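Local coordinates for protein intimin (Escherichia coli O127:H6 str. E2348/69, PDB 6TQD) that probably mediates bacterial adhesion as an outer-surface attaching and effacing protein, its extended passenger being built partly from bacterial Ig-like domains, at residues T113-D118 against L197-V202; A129-A134 against T173-S178; G155-S160 against G182-S187. All coordinates share one frame; numbering follows the deposited sequence.

Interaction 1: residues T113-D118 against L197-V202; sequences TDFTAD and LNANAV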
# COMPACT_ATOMS: atom_id res chain seq x y z
N THR A 113 -2.08 -7.72 1.30
CA THR A 113 -2.35 -6.79 0.21
C THR A 113 -2.65 -7.47 -1.12
O THR A 113 -3.26 -6.86 -1.99
CB THR A 113 -1.17 -5.83 0.00
OG1 THR A 113 0.02 -6.59 -0.26
CG2 THR A 113 -0.94 -4.97 1.23
N ASP A 114 -2.20 -8.71 -1.29
CA ASP A 114 -2.37 -9.43 -2.54
C ASP A 114 -2.52 -10.90 -2.19
O ASP A 114 -1.85 -11.40 -1.28
CB ASP A 114 -1.15 -9.26 -3.45
CG ASP A 114 -0.88 -7.81 -3.79
OD1 ASP A 114 -1.49 -7.29 -4.74
OD2 ASP A 114 -0.04 -7.19 -3.10
N PHE A 115 -3.38 -11.61 -2.93
CA PHE A 115 -3.54 -13.05 -2.73
C PHE A 115 -3.89 -13.62 -4.11
O PHE A 115 -5.01 -13.44 -4.59
CB PHE A 115 -4.63 -13.35 -1.71
CG PHE A 115 -4.69 -14.79 -1.28
CD1 PHE A 115 -3.52 -15.48 -0.99
CD2 PHE A 115 -5.90 -15.43 -1.12
CE1 PHE A 115 -3.57 -16.80 -0.58
CE2 PHE A 115 -5.95 -16.75 -0.72
CZ PHE A 115 -4.78 -17.44 -0.44
N THR A 116 -2.92 -14.28 -4.72
CA THR A 116 -3.02 -14.69 -6.11
C THR A 116 -2.64 -16.16 -6.25
O THR A 116 -1.89 -16.71 -5.44
CB THR A 116 -2.09 -13.86 -7.01
OG1 THR A 116 -0.73 -13.99 -6.56
CG2 THR A 116 -2.48 -12.39 -6.96
N ALA A 117 -3.17 -16.78 -7.30
CA ALA A 117 -2.89 -18.17 -7.62
C ALA A 117 -2.00 -18.26 -8.86
O ALA A 117 -2.03 -17.39 -9.73
CB ALA A 117 -4.19 -18.93 -7.86
N ASP A 118 -1.22 -19.34 -8.94
CA ASP A 118 -0.35 -19.54 -10.08
C ASP A 118 -1.09 -20.04 -11.31
O ASP A 118 -0.52 -20.01 -12.41
CB ASP A 118 0.81 -20.49 -9.75
CG ASP A 118 0.36 -21.92 -9.53
OD1 ASP A 118 -0.82 -22.14 -9.19
OD2 ASP A 118 1.20 -22.83 -9.73
N LEU A 197 -9.08 -11.32 2.80
CA LEU A 197 -8.99 -10.93 1.40
C LEU A 197 -9.21 -12.17 0.53
O LEU A 197 -8.46 -13.14 0.63
CB LEU A 197 -7.61 -10.34 1.09
CG LEU A 197 -7.38 -9.95 -0.38
CD1 LEU A 197 -8.34 -8.82 -0.77
CD2 LEU A 197 -5.93 -9.53 -0.63
N ASN A 198 -10.23 -12.11 -0.34
CA ASN A 198 -10.52 -13.22 -1.24
C ASN A 198 -9.65 -13.15 -2.49
O ASN A 198 -9.51 -12.09 -3.11
CB ASN A 198 -11.98 -13.18 -1.71
CG ASN A 198 -12.96 -13.53 -0.61
OD1 ASN A 198 -12.57 -13.90 0.49
ND2 ASN A 198 -14.24 -13.43 -0.92
N ALA A 199 -9.08 -14.28 -2.88
CA ALA A 199 -8.46 -14.40 -4.18
C ALA A 199 -9.54 -14.48 -5.27
O ALA A 199 -10.71 -14.77 -4.99
CB ALA A 199 -7.63 -15.68 -4.27
N ASN A 200 -9.13 -14.26 -6.51
CA ASN A 200 -10.04 -14.47 -7.62
C ASN A 200 -10.42 -15.95 -7.70
O ASN A 200 -9.65 -16.83 -7.33
CB ASN A 200 -9.39 -14.05 -8.94
CG ASN A 200 -9.30 -12.55 -9.09
OD1 ASN A 200 -9.99 -11.79 -8.41
ND2 ASN A 200 -8.44 -12.10 -10.01
N ALA A 201 -11.63 -16.21 -8.17
CA ALA A 201 -12.09 -17.58 -8.29
C ALA A 201 -11.19 -18.33 -9.27
O ALA A 201 -10.70 -17.75 -10.25
CB ALA A 201 -13.52 -17.62 -8.81
N VAL A 202 -10.96 -19.61 -8.98
CA VAL A 202 -10.33 -20.54 -9.90
C VAL A 202 -11.37 -21.61 -10.20
O VAL A 202 -12.37 -21.75 -9.51
CB VAL A 202 -9.05 -21.16 -9.33
CG1 VAL A 202 -8.03 -20.08 -9.02
CG2 VAL A 202 -9.36 -21.98 -8.08
O HOH W 1 -6.44 -13.41 -6.91
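Leu197 lays its methyl CD2 against the peptide that joins the first two residues of 113-118, 3.9 Å from Thr113 C and 3.9 Å from Asp114 N. The side chains of Thr113 and Asp114 themselves leave on the far side of their strand, where Thr113 OG1 donates to Asp114 OD2 at 2.9 Å, from above the carboxylate plane. Phe115 is the centre of the contact. With CG anti to the backbone N (chi1 -170°), its ring lies beside its own carbonyl, and the methyl of Ala199 fits into the angle between them: Ala199 CB is 3.6 Å from Phe115 CD2 and 3.5 Å from Phe115 O. No direct hydrogen bond ties the two backbones. A water does so instead, donating to Phe115 O at 2.7 Å and accepting from Asn200 N at 2.8 Å, so both groups are satisfied through it. Thr116 faces the other way and bonds through its backbone to Thr133. Ala117 turns back inward and sets its CB 4.2 Å from Val202 CG1, a light closing contact. Beyond the pair, the Phe115 ring meets that of Tyr132 and packs on Val186 and Ala188. The two segments run almost parallel, 15° apart, yet strand 111-117 pairs with 130-138 in one sheet, whereas the strand that follows it, 121-123, runs parallel to 197-205 in the other. This switch of the first strand from sheet to sheet (A to A'), beside the last strand, is a feature of Ig-like sandwiches.

Interaction 2: residues A129-A134 against T173-S178; sequences AITYTA and TVTLKS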
# COMPACT_ATOMS: atom_id res chain seq x y z
N ALA A 129 -2.31 -29.30 -8.27
CA ALA A 129 -2.31 -28.26 -7.25
C ALA A 129 -2.34 -26.88 -7.88
O ALA A 129 -1.64 -26.62 -8.86
CB ALA A 129 -1.06 -28.39 -6.38
N ILE A 130 -3.16 -26.01 -7.30
CA ILE A 130 -3.10 -24.57 -7.53
C ILE A 130 -2.42 -23.96 -6.32
O ILE A 130 -2.87 -24.16 -5.18
CB ILE A 130 -4.50 -23.98 -7.75
CG1 ILE A 130 -5.15 -24.59 -9.00
CG2 ILE A 130 -4.42 -22.46 -7.85
CD1 ILE A 130 -6.56 -24.10 -9.26
N THR A 131 -1.34 -23.22 -6.54
CA THR A 131 -0.55 -22.66 -5.44
C THR A 131 -0.86 -21.18 -5.30
O THR A 131 -0.77 -20.42 -6.27
CB THR A 131 0.94 -22.86 -5.66
OG1 THR A 131 1.21 -24.27 -5.79
CG2 THR A 131 1.74 -22.30 -4.51
N TYR A 132 -1.21 -20.78 -4.08
CA TYR A 132 -1.57 -19.40 -3.77
C TYR A 132 -0.45 -18.74 -2.99
O TYR A 132 0.20 -19.37 -2.16
CB TYR A 132 -2.84 -19.36 -2.92
CG TYR A 132 -4.11 -19.71 -3.66
CD1 TYR A 132 -4.43 -21.03 -3.96
CD2 TYR A 132 -5.01 -18.72 -4.03
CE1 TYR A 132 -5.61 -21.35 -4.63
CE2 TYR A 132 -6.18 -19.03 -4.70
CZ TYR A 132 -6.48 -20.34 -4.99
OH TYR A 132 -7.65 -20.67 -5.66
N THR A 133 -0.26 -17.44 -3.24
CA THR A 133 0.75 -16.65 -2.55
C THR A 133 0.05 -15.42 -1.99
O THR A 133 -0.59 -14.68 -2.73
CB THR A 133 1.86 -16.21 -3.51
OG1 THR A 133 2.49 -17.36 -4.08
CG2 THR A 133 2.90 -15.38 -2.77
N ALA A 134 0.17 -15.24 -0.68
CA ALA A 134 -0.30 -14.04 -0.01
C ALA A 134 0.90 -13.16 0.32
O ALA A 134 1.94 -13.66 0.78
CB ALA A 134 -1.00 -14.40 1.30
N THR A 173 2.57 -19.12 1.41
CA THR A 173 1.96 -19.90 0.34
C THR A 173 1.14 -21.06 0.90
O THR A 173 1.32 -21.50 2.04
CB THR A 173 2.99 -20.44 -0.66
OG1 THR A 173 3.91 -21.32 -0.01
CG2 THR A 173 3.77 -19.31 -1.32
N VAL A 174 0.22 -21.54 0.06
CA VAL A 174 -0.61 -22.70 0.37
C VAL A 174 -1.05 -23.30 -0.97
O VAL A 174 -1.08 -22.61 -1.98
CB VAL A 174 -1.83 -22.29 1.23
CG1 VAL A 174 -2.77 -21.39 0.44
CG2 VAL A 174 -2.56 -23.51 1.76
N THR A 175 -1.39 -24.60 -0.97
CA THR A 175 -1.86 -25.24 -2.19
C THR A 175 -3.31 -25.69 -2.03
O THR A 175 -3.81 -25.88 -0.92
CB THR A 175 -1.00 -26.45 -2.61
OG1 THR A 175 -1.27 -27.57 -1.75
CG2 THR A 175 0.49 -26.10 -2.55
N LEU A 176 -3.99 -25.81 -3.17
CA LEU A 176 -5.40 -26.16 -3.26
C LEU A 176 -5.56 -27.26 -4.30
O LEU A 176 -4.99 -27.17 -5.38
CB LEU A 176 -6.20 -24.93 -3.70
CG LEU A 176 -7.71 -25.10 -3.72
CD1 LEU A 176 -8.26 -25.06 -2.30
CD2 LEU A 176 -8.36 -24.05 -4.61
N LYS A 177 -6.34 -28.29 -3.96
CA LYS A 177 -6.65 -29.39 -4.87
C LYS A 177 -8.13 -29.71 -4.74
O LYS A 177 -8.76 -29.41 -3.73
CB LYS A 177 -5.84 -30.66 -4.53
CG LYS A 177 -4.33 -30.47 -4.56
CD LYS A 177 -3.60 -31.68 -4.01
CE LYS A 177 -2.10 -31.45 -3.99
NZ LYS A 177 -1.36 -32.63 -3.44
N SER A 178 -8.69 -30.35 -5.77
CA SER A 178 -10.11 -30.71 -5.70
C SER A 178 -10.40 -31.90 -6.60
O SER A 178 -9.80 -32.03 -7.67
CB SER A 178 -11.01 -29.55 -6.12
OG SER A 178 -12.38 -29.91 -6.00
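Tyr132 and Leu176, the two residues most buried here, meet diagonally on the inner face of an antiparallel strand pair. CG of Tyr132 stands anti to the carbonyl carbon (chi1 -72°), which sends the ring into the interior, leaning back toward the Ile130 end, where it reaches Leu176: Tyr132 CE1 lies 3.7 Å from Leu176 CB, and Tyr132 OH lies 3.6 Å from Leu176 CD2. The two side chains cross at a slant, while Val174 O lies at the edge of the Tyr132 ring. Each residue is also held by a pair of backbone bonds. Tyr132 N donates to Val174 O at 2.8 Å, almost straight at 174°, while Val174 N returns a longer bond of 3.1 Å to Tyr132 O. Leu176 is likewise doubly bonded to Ile130, with Ile130 N to Leu176 O at 2.9 Å and Leu176 N to Ile130 O at 2.8 Å, the latter bent to 141°. Thr173, third in buried surface, works on the outer face. Thr173 CA makes a weak CA-H...O contact with Tyr132 O, 3.1 Å away, so this oxygen serves two donors, one of them weak. The Thr173 and Thr133 side chains lie side by side, pointing the same way, with Thr173 CG2 3.6 Å from Thr133 OG1. Strand 130-138 is flanked by 171-177 and, along its other edge, by 111-117, whose Ala117 touches Ile130 and Tyr132; beyond 171-177 comes the short strand 158-159. Tyr132 and Leu176 both pack on strands 182-189 and 197-205 of the facing sheet.

Interaction 3: residues G155-S160 against G182-S187; sequences GTAVLS and GQVVVS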
# COMPACT_ATOMS: atom_id res chain seq x y z
N GLY A 155 -17.09 -23.27 -2.59
CA GLY A 155 -16.66 -24.38 -3.42
C GLY A 155 -16.13 -25.54 -2.60
O GLY A 155 -15.99 -25.48 -1.38
N THR A 156 -15.84 -26.64 -3.31
CA THR A 156 -15.42 -27.90 -2.71
C THR A 156 -13.97 -28.17 -3.11
O THR A 156 -13.69 -28.41 -4.29
CB THR A 156 -16.32 -29.04 -3.19
OG1 THR A 156 -17.68 -28.75 -2.85
CG2 THR A 156 -15.89 -30.36 -2.56
N ALA A 157 -13.08 -28.17 -2.13
CA ALA A 157 -11.65 -28.36 -2.38
C ALA A 157 -10.97 -28.62 -1.04
O ALA A 157 -11.62 -28.67 0.01
CB ALA A 157 -11.05 -27.15 -3.10
N VAL A 158 -9.65 -28.77 -1.08
CA VAL A 158 -8.85 -29.08 0.11
C VAL A 158 -7.59 -28.22 0.09
O VAL A 158 -6.85 -28.22 -0.90
CB VAL A 158 -8.47 -30.57 0.17
CG1 VAL A 158 -7.69 -30.86 1.44
CG2 VAL A 158 -9.70 -31.46 0.05
N LEU A 159 -7.35 -27.50 1.19
CA LEU A 159 -6.14 -26.70 1.36
C LEU A 159 -5.05 -27.54 2.01
O LEU A 159 -5.32 -28.40 2.86
CB LEU A 159 -6.43 -25.49 2.25
CG LEU A 159 -7.23 -24.35 1.62
CD1 LEU A 159 -7.67 -23.37 2.69
CD2 LEU A 159 -6.43 -23.62 0.55
N SER A 160 -3.81 -27.30 1.59
CA SER A 160 -2.68 -28.05 2.16
C SER A 160 -2.40 -27.67 3.60
O SER A 160 -1.79 -28.47 4.33
CB SER A 160 -1.43 -27.86 1.30
OG SER A 160 -1.09 -26.50 1.19
N GLY A 182 -15.78 -27.29 -10.64
CA GLY A 182 -16.48 -26.12 -10.14
C GLY A 182 -15.50 -25.02 -9.76
O GLY A 182 -14.28 -25.18 -9.82
N GLN A 183 -16.08 -23.89 -9.35
CA GLN A 183 -15.30 -22.73 -8.95
C GLN A 183 -15.01 -22.77 -7.46
O GLN A 183 -15.81 -23.25 -6.66
CB GLN A 183 -16.08 -21.45 -9.27
CG GLN A 183 -16.14 -21.10 -10.75
CD GLN A 183 -16.77 -19.74 -11.00
OE1 GLN A 183 -17.05 -19.00 -10.06
NE2 GLN A 183 -16.99 -19.42 -12.27
N VAL A 184 -13.83 -22.25 -7.08
CA VAL A 184 -13.41 -22.21 -5.69
C VAL A 184 -12.83 -20.84 -5.40
O VAL A 184 -12.04 -20.32 -6.20
CB VAL A 184 -12.35 -23.30 -5.39
CG1 VAL A 184 -12.01 -23.32 -3.91
CG2 VAL A 184 -12.82 -24.67 -5.86
N VAL A 185 -13.21 -20.25 -4.27
CA VAL A 185 -12.64 -18.99 -3.79
C VAL A 185 -11.93 -19.28 -2.48
O VAL A 185 -12.53 -19.84 -1.56
CB VAL A 185 -13.72 -17.91 -3.60
CG1 VAL A 185 -13.11 -16.66 -2.96
CG2 VAL A 185 -14.38 -17.55 -4.92
N VAL A 186 -10.66 -18.89 -2.40
CA VAL A 186 -9.85 -19.03 -1.20
C VAL A 186 -9.54 -17.63 -0.69
O VAL A 186 -9.41 -16.69 -1.47
CB VAL A 186 -8.54 -19.78 -1.49
CG1 VAL A 186 -7.76 -19.99 -0.22
CG2 VAL A 186 -8.84 -21.12 -2.17
N SER A 187 -9.43 -17.50 0.64
CA SER A 187 -9.12 -16.22 1.27
C SER A 187 -7.90 -16.33 2.16
O SER A 187 -7.52 -17.42 2.62
CB SER A 187 -10.30 -15.74 2.12
OG SER A 187 -10.43 -16.53 3.28
O HOH W 2 -16.21 -26.07 -6.24
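Apolar contacts join Ala157 to Val184 and Leu159 to Val186. The methyl of Ala157 is met by both branches of Val184, its CB lying 4.0 Å from Val184 CG1 and 4.1 Å from Val184 CG2, so the methyl sits against the fork of the valine. Farther along, Leu159 and Val186 slide past each other in opposite directions and touch at Leu159 CD2 and Val186 CG1, 3.9 Å apart. Val186 holds this CG1 branch anti to the backbone N (chi1 -176°), which turns it to the leucine.

Polar contacts gather at one carbonyl, Gln183 O. It accepts a hydrogen bond from a water at 2.9 Å, and that water in turn accepts from Thr156 N at 3.0 Å. The same oxygen is approached by a weak CA-H donor, Gly155 CA at 3.5 Å; with a positive phi (97°) and no side chain, Gly155 can lie close over the strand. No direct hydrogen bond links the segments. Ser178 OG is hydrogen-bonded to Thr156 O, and the backbone of Val158 bonds to Lys177.

The chain leaves strand 147-154, a neighbour of 182-189 in one sheet, and crosses to 158-159, which pairs with 171-177 in the other. Ala157 and Leu159 fill in against Leu176 and Ile152 on the way, making this a between-sheet connection of the Ig-like beta sandwich.

All three contacts lie in the bacterial Ig-like domain, the C-terminal of the two domains, with centres 9 to 11 Å apart. Interaction 2 pairs strands within one sheet; interactions 1 and 3 join that sheet, or the chain entering it, to the opposite one. Along the sequence, interactions 2 and 3 are nested inside the loop closed by interaction 1 and alternate with each other. Hydrogen bonds link 1 to 2 (Asp118 OD1 with Thr131 N) and 1 to 3 (Val202 O with Val184 N), while 2 and 3 share the neighbouring strands 171-177 and 158-159. Together they are consistent with one compact Ig-like module of the passenger, whose juncture domains are constitutively extended.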